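PDB 4ZSF: BsaWI endonuclease from Geobacillus stearothermophilus, which probably cuts double-stranded DNA as a restriction endonuclease of the PD-(D/E)XK nuclease family. Local coordinates for residues 4-9 with 37-42; 23-28 with 61-66. One frame throughout, in Å; residues are numbered along the deposited sequence.

Overall arrangement
Contact 1 and contact 2 both use helix 25-43 of the N-terminal helical region, at different points along it; their centres are about 17 Å apart. Contact 1 (4-9 with 37-42) pairs this helix with helix 3-22. It is partly buried: a tyrosine ring and a cysteine thiol meet a serine and an alanine there, with one hydroxyl-to-hydroxyl hydrogen bond, between partly exposed residues, as its polar element. Contact 2 (23-28 with 61-66) joins the start of the same helix to the end of helix 49-65. It lies at the surface beside bound DNA, and its chemistry is ionic, one carboxylate facing an arginine and a lysine. Both contacts also touch the second subunit, and both lie away from the annotated calcium site.

Contact 1 of 2, residues 4-9 with 37-42; sequences FEYCIS and MISAMR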
loop_
_atom_site.group_PDB
_atom_site.type_symbol
_atom_site.label_atom_id
_atom_site.label_comp_id
_atom_site.label_asym_id
_atom_site.label_seq_id
_atom_site.Cartn_x
_atom_site.Cartn_y
_atom_site.Cartn_z
ATOM N N PHE A 4 -23.620 13.596 -15.616
ATOM C CA PHE A 4 -23.616 12.444 -14.730
ATOM C C PHE A 4 -24.524 11.341 -15.300
ATOM O O PHE A 4 -24.114 10.174 -15.367
ATOM C CB PHE A 4 -24.034 12.835 -13.313
ATOM C CG PHE A 4 -23.963 11.719 -12.345
ATOM C CD1 PHE A 4 -25.014 10.823 -12.223
ATOM C CD2 PHE A 4 -22.886 11.576 -11.526
ATOM C CE1 PHE A 4 -24.942 9.755 -11.308
ATOM C CE2 PHE A 4 -22.825 10.511 -10.586
ATOM C CZ PHE A 4 -23.862 9.617 -10.503
ATOM N N GLU A 5 -25.742 11.718 -15.715
ATOM C CA GLU A 5 -26.650 10.798 -16.401
ATOM C C GLU A 5 -26.020 10.211 -17.637
ATOM O O GLU A 5 -26.196 9.030 -17.922
ATOM C CB GLU A 5 -27.946 11.504 -16.806
ATOM C CG GLU A 5 -28.654 12.099 -15.610
ATOM C CD GLU A 5 -29.880 12.949 -16.020
ATOM O OE1 GLU A 5 -29.798 13.809 -16.934
ATOM O OE2 GLU A 5 -30.939 12.737 -15.410
ATOM N N TYR A 6 -25.329 11.045 -18.395
ATOM C CA TYR A 6 -24.678 10.608 -19.606
ATOM C C TYR A 6 -23.626 9.530 -19.262
ATOM O O TYR A 6 -23.494 8.535 -19.984
ATOM C CB TYR A 6 -24.001 11.781 -20.324
ATOM C CG TYR A 6 -23.292 11.362 -21.582
ATOM C CD1 TYR A 6 -23.993 11.199 -22.760
ATOM C CD2 TYR A 6 -21.929 11.057 -21.576
ATOM C CE1 TYR A 6 -23.362 10.771 -23.938
ATOM C CE2 TYR A 6 -21.293 10.636 -22.740
ATOM C CZ TYR A 6 -22.007 10.510 -23.909
ATOM O OH TYR A 6 -21.373 10.110 -25.047
ATOM N N CYS A 7 -22.863 9.766 -18.209
ATOM C CA CYS A 7 -21.760 8.798 -17.882
ATOM C C CYS A 7 -22.335 7.476 -17.446
ATOM O O CYS A 7 -21.831 6.412 -17.821
ATOM C CB CYS A 7 -20.849 9.310 -16.786
ATOM S SG CYS A 7 -19.760 10.591 -17.389
ATOM N N ILE A 8 -23.383 7.548 -16.638
ATOM C CA ILE A 8 -23.998 6.339 -16.096
ATOM C C ILE A 8 -24.486 5.473 -17.279
ATOM O O ILE A 8 -24.244 4.234 -17.351
ATOM C CB ILE A 8 -25.226 6.668 -15.206
ATOM C CG1 ILE A 8 -24.849 7.328 -13.870
ATOM C CG2 ILE A 8 -26.110 5.441 -14.999
ATOM C CD1 ILE A 8 -23.646 6.803 -13.238
ATOM N N SER A 9 -25.157 6.125 -18.220
ATOM C CA SER A 9 -25.840 5.386 -19.279
ATOM C C SER A 9 -24.821 4.916 -20.309
ATOM O O SER A 9 -24.927 3.817 -20.846
ATOM C CB SER A 9 -26.940 6.249 -19.927
ATOM O OG SER A 9 -26.378 7.243 -20.759
ATOM N N MET A 37 -15.105 8.155 -20.407
ATOM C CA MET A 37 -14.348 9.381 -20.028
ATOM C C MET A 37 -14.154 10.257 -21.300
ATOM O O MET A 37 -14.430 11.469 -21.326
ATOM C CB MET A 37 -13.004 9.007 -19.392
ATOM C CG MET A 37 -12.162 10.226 -18.958
ATOM S SD MET A 37 -13.002 11.262 -17.708
ATOM C CE MET A 37 -11.510 12.017 -17.040
ATOM N N ILE A 38 -13.693 9.634 -22.370
ATOM C CA ILE A 38 -13.406 10.404 -23.602
ATOM C C ILE A 38 -14.697 11.017 -24.154
ATOM O O ILE A 38 -14.723 12.212 -24.457
ATOM C CB ILE A 38 -12.724 9.512 -24.665
ATOM C CG1 ILE A 38 -11.303 9.171 -24.223
ATOM C CG2 ILE A 38 -12.719 10.240 -26.105
ATOM C CD1 ILE A 38 -10.662 8.081 -25.114
ATOM N N SER A 39 -15.752 10.209 -24.247
ATOM C CA SER A 39 -17.036 10.618 -24.834
ATOM C C SER A 39 -17.671 11.749 -24.059
ATOM O O SER A 39 -18.181 12.734 -24.639
ATOM C CB SER A 39 -17.995 9.422 -24.881
ATOM O OG SER A 39 -19.064 9.704 -25.767
ATOM N N ALA A 40 -17.625 11.629 -22.740
ATOM C CA ALA A 40 -18.225 12.633 -21.855
ATOM C C ALA A 40 -17.436 13.906 -21.876
ATOM O O ALA A 40 -18.034 14.996 -21.771
ATOM C CB ALA A 40 -18.304 12.104 -20.397
ATOM N N MET A 41 -16.088 13.800 -21.933
ATOM C CA MET A 41 -15.326 15.049 -22.034
ATOM C C MET A 41 -15.656 15.753 -23.347
ATOM O O MET A 41 -15.640 16.975 -23.411
ATOM C CB MET A 41 -13.840 14.782 -21.942
ATOM C CG MET A 41 -13.404 14.510 -20.488
ATOM S SD MET A 41 -11.607 14.339 -20.297
ATOM C CE MET A 41 -11.312 12.917 -21.288
ATOM N N ARG A 42 -15.929 15.007 -24.405
ATOM C CA ARG A 42 -16.450 15.665 -25.612
ATOM C C ARG A 42 -17.867 16.195 -25.504
ATOM O O ARG A 42 -18.155 17.283 -25.994
ATOM C CB ARG A 42 -16.350 14.711 -26.807
ATOM C CG ARG A 42 -14.868 14.362 -27.108
ATOM C CD ARG A 42 -14.750 13.258 -28.173
ATOM N NE ARG A 42 -13.364 13.031 -28.604
ATOM C CZ ARG A 42 -12.902 11.904 -29.154
ATOM N NH1 ARG A 42 -13.715 10.874 -29.374
ATOM N NH2 ARG A 42 -11.636 11.836 -29.521
#
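Tyr6 and Cys7 of helix 3-22 face Ser39 and Ala40 of helix 25-43, where two consecutive helices fold back on each other as an antiparallel helix hairpin in the N-terminal helical region. The axes of the short segments are inclined at 154° and come within 9.9 Å, and the nearest backbone pair is Cys7 and Ala40, whose CA atoms lie 6.6 Å apart.

The polar part is a hydrogen bond between two hydroxyls, Tyr6 OH and Ser39 OG, in which either group could be the donor. At 2.5 Å between Tyr6 OH and Ser39 OG it is very short, but Ser39 is deposited in two conformers, so the exact length is doubtful. Ser39 OG lies at the edge of the tyrosine ring, near its plane. With Tyr6 CG anti to the backbone N (chi1 179°), the ring extends from its own helix toward helix 25-43, and its phenol oxygen arrives at the serine.

The apolar part involves the CD2 and CE2 atoms of the same ring, and the thiol of Cys7. Tyr6 CE2 comes within 3.8 Å of Ala40 CA, which approaches the ring obliquely, and Tyr6 CD2 is 4.0 Å from Ala40 CB. Replacing Tyr6 by an alanine would probably leave Ser39 OG without this hydroxyl partner and open a gap beside Ala40.

Further contacts set the pair in the fold. Tyr6 also touches Glu43 and Met1, Cys7 touches Thr36, and Ala40 packs on Ile52 of helix 49-65, while Met37 and Met41 both rest on Met94 of the second subunit. The methyl of Ala40 is what the buried thiol of Cys7 packs against, with Cys7 SG 3.7 Å from Ala40 CB.

Contact 2 of 2, residues 23-28 with 61-66; sequences GDERVS and MDRKSG. With nucleotides of chain B.
Arg63 NH1 donates to Glu25 OE2 at 2.8 Å, with a nearly straight N-H...O angle of 167°, and this bond is the main part of a salt bridge. The carboxylate oxygen lies in the guanidinium plane, at its edge, whereas the arginine meets the oxygen from above the carboxylate plane, and the two planes are 67° apart. Arg63 NH2 adds a weak bond to the same oxygen. Glu25 reaches this position by an extended chain, its CG anti to the backbone N (chi1 178°).

Lys64 brings a second positive charge to Glu25 OE2, with NZ 3.1 Å from it in a weak bond. In the conformer described, one of two deposited, Lys64 NZ also donates to OP1 of DC11 of chain B at 2.9 Å and bonds to Gln29 OE1, so that it bridges protein carboxylate and DNA phosphate. Arg26 grips the other non-bridging phosphate oxygen, its NE donating to OP2 of DC11 of chain B at 3.0 Å and its NH2 to the same atom.

Glu25, Arg63 and Lys64 thus form a salt-bridge network, and it joins two helix ends. Asp24 is the N-cap of helix 25-43, its OD1 accepting from Val27 N at 2.9 Å, and Lys64 lies near the close of helix 49-65, which Gly66 leaves with positive phi.

Farther out, one face of the Arg26 guanidinium lies over the C2' and C6 side of DC11 of chain B, and Arg26 NH1 is 3.2 Å from N7 of DG12 of chain B. Arg63 NE is hydrogen-bonded to Tyr11 OH, and Arg63 makes a cation-pi contact with Phe15; Lys64 CG lies over one face of the Arg63 guanidinium, offset toward its rim. Lys64 also packs on Ser82 of the second subunit, and Ser65 on Ala79 of that subunit.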
loop_
_atom_site.group_PDB
_atom_site.type_symbol
_atom_site.label_atom_id
_atom_site.label_comp_id
_atom_site.label_asym_id
_atom_site.label_seq_id
_atom_site.Cartn_x
_atom_site.Cartn_y
_atom_site.Cartn_z
ATOM N N GLY A 23 -16.419 -11.023 -24.574
ATOM C CA GLY A 23 -16.535 -12.034 -23.516
ATOM C C GLY A 23 -15.475 -11.989 -22.448
ATOM O O GLY A 23 -15.183 -13.003 -21.805
ATOM N N ASP A 24 -14.879 -10.803 -22.213
ATOM C CA ASP A 24 -13.870 -10.645 -21.181
ATOM C C ASP A 24 -14.287 -9.395 -20.325
ATOM O O ASP A 24 -14.222 -8.272 -20.790
ATOM C CB ASP A 24 -12.474 -10.458 -21.834
ATOM C CG ASP A 24 -11.320 -10.360 -20.793
ATOM O OD1 ASP A 24 -11.404 -9.579 -19.806
ATOM O OD2 ASP A 24 -10.316 -11.062 -20.987
ATOM N N GLU A 25 -14.733 -9.622 -19.094
ATOM C CA GLU A 25 -15.228 -8.524 -18.265
ATOM C C GLU A 25 -14.173 -7.473 -17.952
ATOM O O GLU A 25 -14.472 -6.273 -17.916
ATOM C CB GLU A 25 -15.800 -9.106 -16.938
ATOM C CG GLU A 25 -16.303 -8.000 -16.004
ATOM C CD GLU A 25 -16.980 -8.481 -14.739
ATOM O OE1 GLU A 25 -16.970 -9.710 -14.519
ATOM O OE2 GLU A 25 -17.533 -7.632 -13.979
ATOM N N ARG A 26 -12.941 -7.910 -17.620
ATOM C CA ARG A 26 -11.887 -6.926 -17.290
ATOM C C ARG A 26 -11.506 -6.053 -18.483
ATOM O O ARG A 26 -11.350 -4.821 -18.355
ATOM C CB ARG A 26 -10.650 -7.673 -16.729
ATOM C CG ARG A 26 -10.944 -8.189 -15.314
ATOM C CD ARG A 26 -9.857 -9.174 -14.905
ATOM N NE ARG A 26 -10.082 -9.583 -13.522
ATOM C CZ ARG A 26 -9.362 -10.539 -12.956
ATOM N NH1 ARG A 26 -8.372 -11.106 -13.663
ATOM N NH2 ARG A 26 -9.567 -10.836 -11.666
ATOM N N VAL A 27 -11.443 -6.651 -19.668
ATOM C CA VAL A 27 -11.151 -5.824 -20.878
ATOM C C VAL A 27 -12.337 -4.876 -21.115
ATOM O O VAL A 27 -12.160 -3.687 -21.509
ATOM C CB VAL A 27 -10.928 -6.762 -22.110
ATOM C CG1 VAL A 27 -11.007 -5.986 -23.409
ATOM C CG2 VAL A 27 -9.596 -7.483 -21.972
ATOM N N SER A 28 -13.566 -5.409 -20.975
ATOM C CA SER A 28 -14.749 -4.637 -21.296
ATOM C C SER A 28 -14.935 -3.488 -20.324
ATOM O O SER A 28 -15.335 -2.399 -20.734
ATOM C CB SER A 28 -16.043 -5.509 -21.283
ATOM O OG SER A 28 -15.933 -6.595 -22.214
ATOM N N MET A 61 -18.901 1.417 -9.965
ATOM C CA MET A 61 -19.314 0.883 -8.644
ATOM C C MET A 61 -20.751 0.301 -8.619
ATOM O O MET A 61 -20.981 -0.725 -7.977
ATOM C CB MET A 61 -19.202 1.972 -7.564
ATOM C CG MET A 61 -17.804 2.504 -7.322
ATOM S SD MET A 61 -16.739 1.226 -6.585
ATOM C CE MET A 61 -17.393 1.231 -4.885
ATOM N N ASP A 62 -21.704 0.956 -9.304
ATOM C CA ASP A 62 -23.082 0.474 -9.383
ATOM C C ASP A 62 -23.119 -0.889 -10.075
ATOM O O ASP A 62 -23.831 -1.798 -9.623
ATOM C CB ASP A 62 -23.990 1.463 -10.137
ATOM C CG ASP A 62 -25.479 1.104 -10.024
ATOM O OD1 ASP A 62 -25.883 0.295 -9.155
ATOM O OD2 ASP A 62 -26.252 1.665 -10.813
ATOM N N ARG A 63 -22.419 -1.024 -11.201
ATOM C CA ARG A 63 -22.438 -2.296 -11.920
ATOM C C ARG A 63 -21.864 -3.443 -11.062
ATOM O O ARG A 63 -22.441 -4.531 -10.981
ATOM C CB ARG A 63 -21.675 -2.232 -13.235
ATOM C CG ARG A 63 -21.887 -3.556 -14.046
ATOM C CD ARG A 63 -21.161 -3.470 -15.353
ATOM N NE ARG A 63 -19.709 -3.463 -15.167
ATOM C CZ ARG A 63 -18.947 -4.516 -14.865
ATOM N NH1 ARG A 63 -19.470 -5.731 -14.729
ATOM N NH2 ARG A 63 -17.626 -4.346 -14.715
ATOM N N LYS A 64 -20.760 -3.177 -10.385
ATOM C CA LYS A 64 -20.071 -4.223 -9.646
ATOM C C LYS A 64 -20.601 -4.516 -8.247
ATOM O O LYS A 64 -20.294 -5.574 -7.684
ATOM C CB LYS A 64 -18.594 -3.873 -9.522
ATOM C CG LYS A 64 -17.820 -3.893 -10.821
ATOM C CD LYS A 64 -17.380 -5.321 -11.258
ATOM C CE LYS A 64 -15.866 -5.398 -11.464
ATOM N NZ LYS A 64 -15.209 -6.517 -12.311
ATOM N N SER A 65 -21.336 -3.581 -7.658
ATOM C CA SER A 65 -21.905 -3.798 -6.305
ATOM C C SER A 65 -23.413 -3.881 -6.250
ATOM O O SER A 65 -23.965 -4.338 -5.226
ATOM C CB SER A 65 -21.471 -2.668 -5.344
ATOM O OG SER A 65 -22.123 -1.443 -5.712
ATOM N N GLY A 66 -24.100 -3.366 -7.277
ATOM C CA GLY A 66 -25.552 -3.204 -7.223
ATOM C C GLY A 66 -26.049 -1.983 -6.452
ATOM O O GLY A 66 -27.248 -1.714 -6.352
ATOM P P DC B 11 -11.536 -7.063 -11.243
ATOM O OP1 DC B 11 -12.424 -5.990 -11.795
ATOM O OP2 DC B 11 -11.836 -8.510 -11.406
ATOM O "O5'" DC B 11 -10.078 -6.835 -11.792
ATOM C "C5'" DC B 11 -9.473 -5.515 -11.658
ATOM C "C4'" DC B 11 -7.988 -5.552 -12.006
ATOM O "O4'" DC B 11 -7.287 -6.375 -11.041
ATOM C "C3'" DC B 11 -7.636 -6.129 -13.375
ATOM O "O3'" DC B 11 -6.793 -5.158 -14.036
ATOM C "C2'" DC B 11 -6.860 -7.441 -13.084
ATOM C "C1'" DC B 11 -6.256 -7.092 -11.719
ATOM N N1 DC B 11 -5.968 -8.225 -10.792
ATOM C C2 DC B 11 -4.720 -8.277 -10.163
ATOM O O2 DC B 11 -3.841 -7.456 -10.508
ATOM N N3 DC B 11 -4.483 -9.269 -9.250
ATOM C C4 DC B 11 -5.440 -10.107 -8.903
ATOM N N4 DC B 11 -5.150 -11.035 -7.946
ATOM C C5 DC B 11 -6.737 -10.066 -9.532
ATOM C C6 DC B 11 -6.952 -9.082 -10.431
ATOM P P DG B 12 -6.627 -5.181 -15.593
ATOM O OP1 DG B 12 -6.094 -3.826 -15.925
ATOM O OP2 DG B 12 -7.812 -5.738 -16.243
ATOM O "O5'" DG B 12 -5.455 -6.228 -15.863
ATOM C "C5'" DG B 12 -4.114 -5.805 -15.718
ATOM C "C4'" DG B 12 -3.190 -7.020 -15.694
ATOM O "O4'" DG B 12 -3.498 -7.827 -14.550
ATOM C "C3'" DG B 12 -3.290 -7.927 -16.884
ATOM O "O3'" DG B 12 -2.114 -7.720 -17.595
ATOM C "C2'" DG B 12 -3.350 -9.354 -16.285
ATOM C "C1'" DG B 12 -3.033 -9.116 -14.814
ATOM N N9 DG B 12 -3.696 -10.033 -13.862
ATOM C C8 DG B 12 -5.018 -10.454 -13.860
ATOM N N7 DG B 12 -5.312 -11.245 -12.857
ATOM C C5 DG B 12 -4.109 -11.332 -12.144
ATOM C C6 DG B 12 -3.788 -12.085 -11.014
ATOM O O6 DG B 12 -4.518 -12.794 -10.377
ATOM N N1 DG B 12 -2.451 -11.923 -10.632
ATOM C C2 DG B 12 -1.546 -11.143 -11.297
ATOM N N2 DG B 12 -0.293 -11.110 -10.802
ATOM N N3 DG B 12 -1.830 -10.445 -12.379
ATOM C C4 DG B 12 -3.120 -10.595 -12.751
#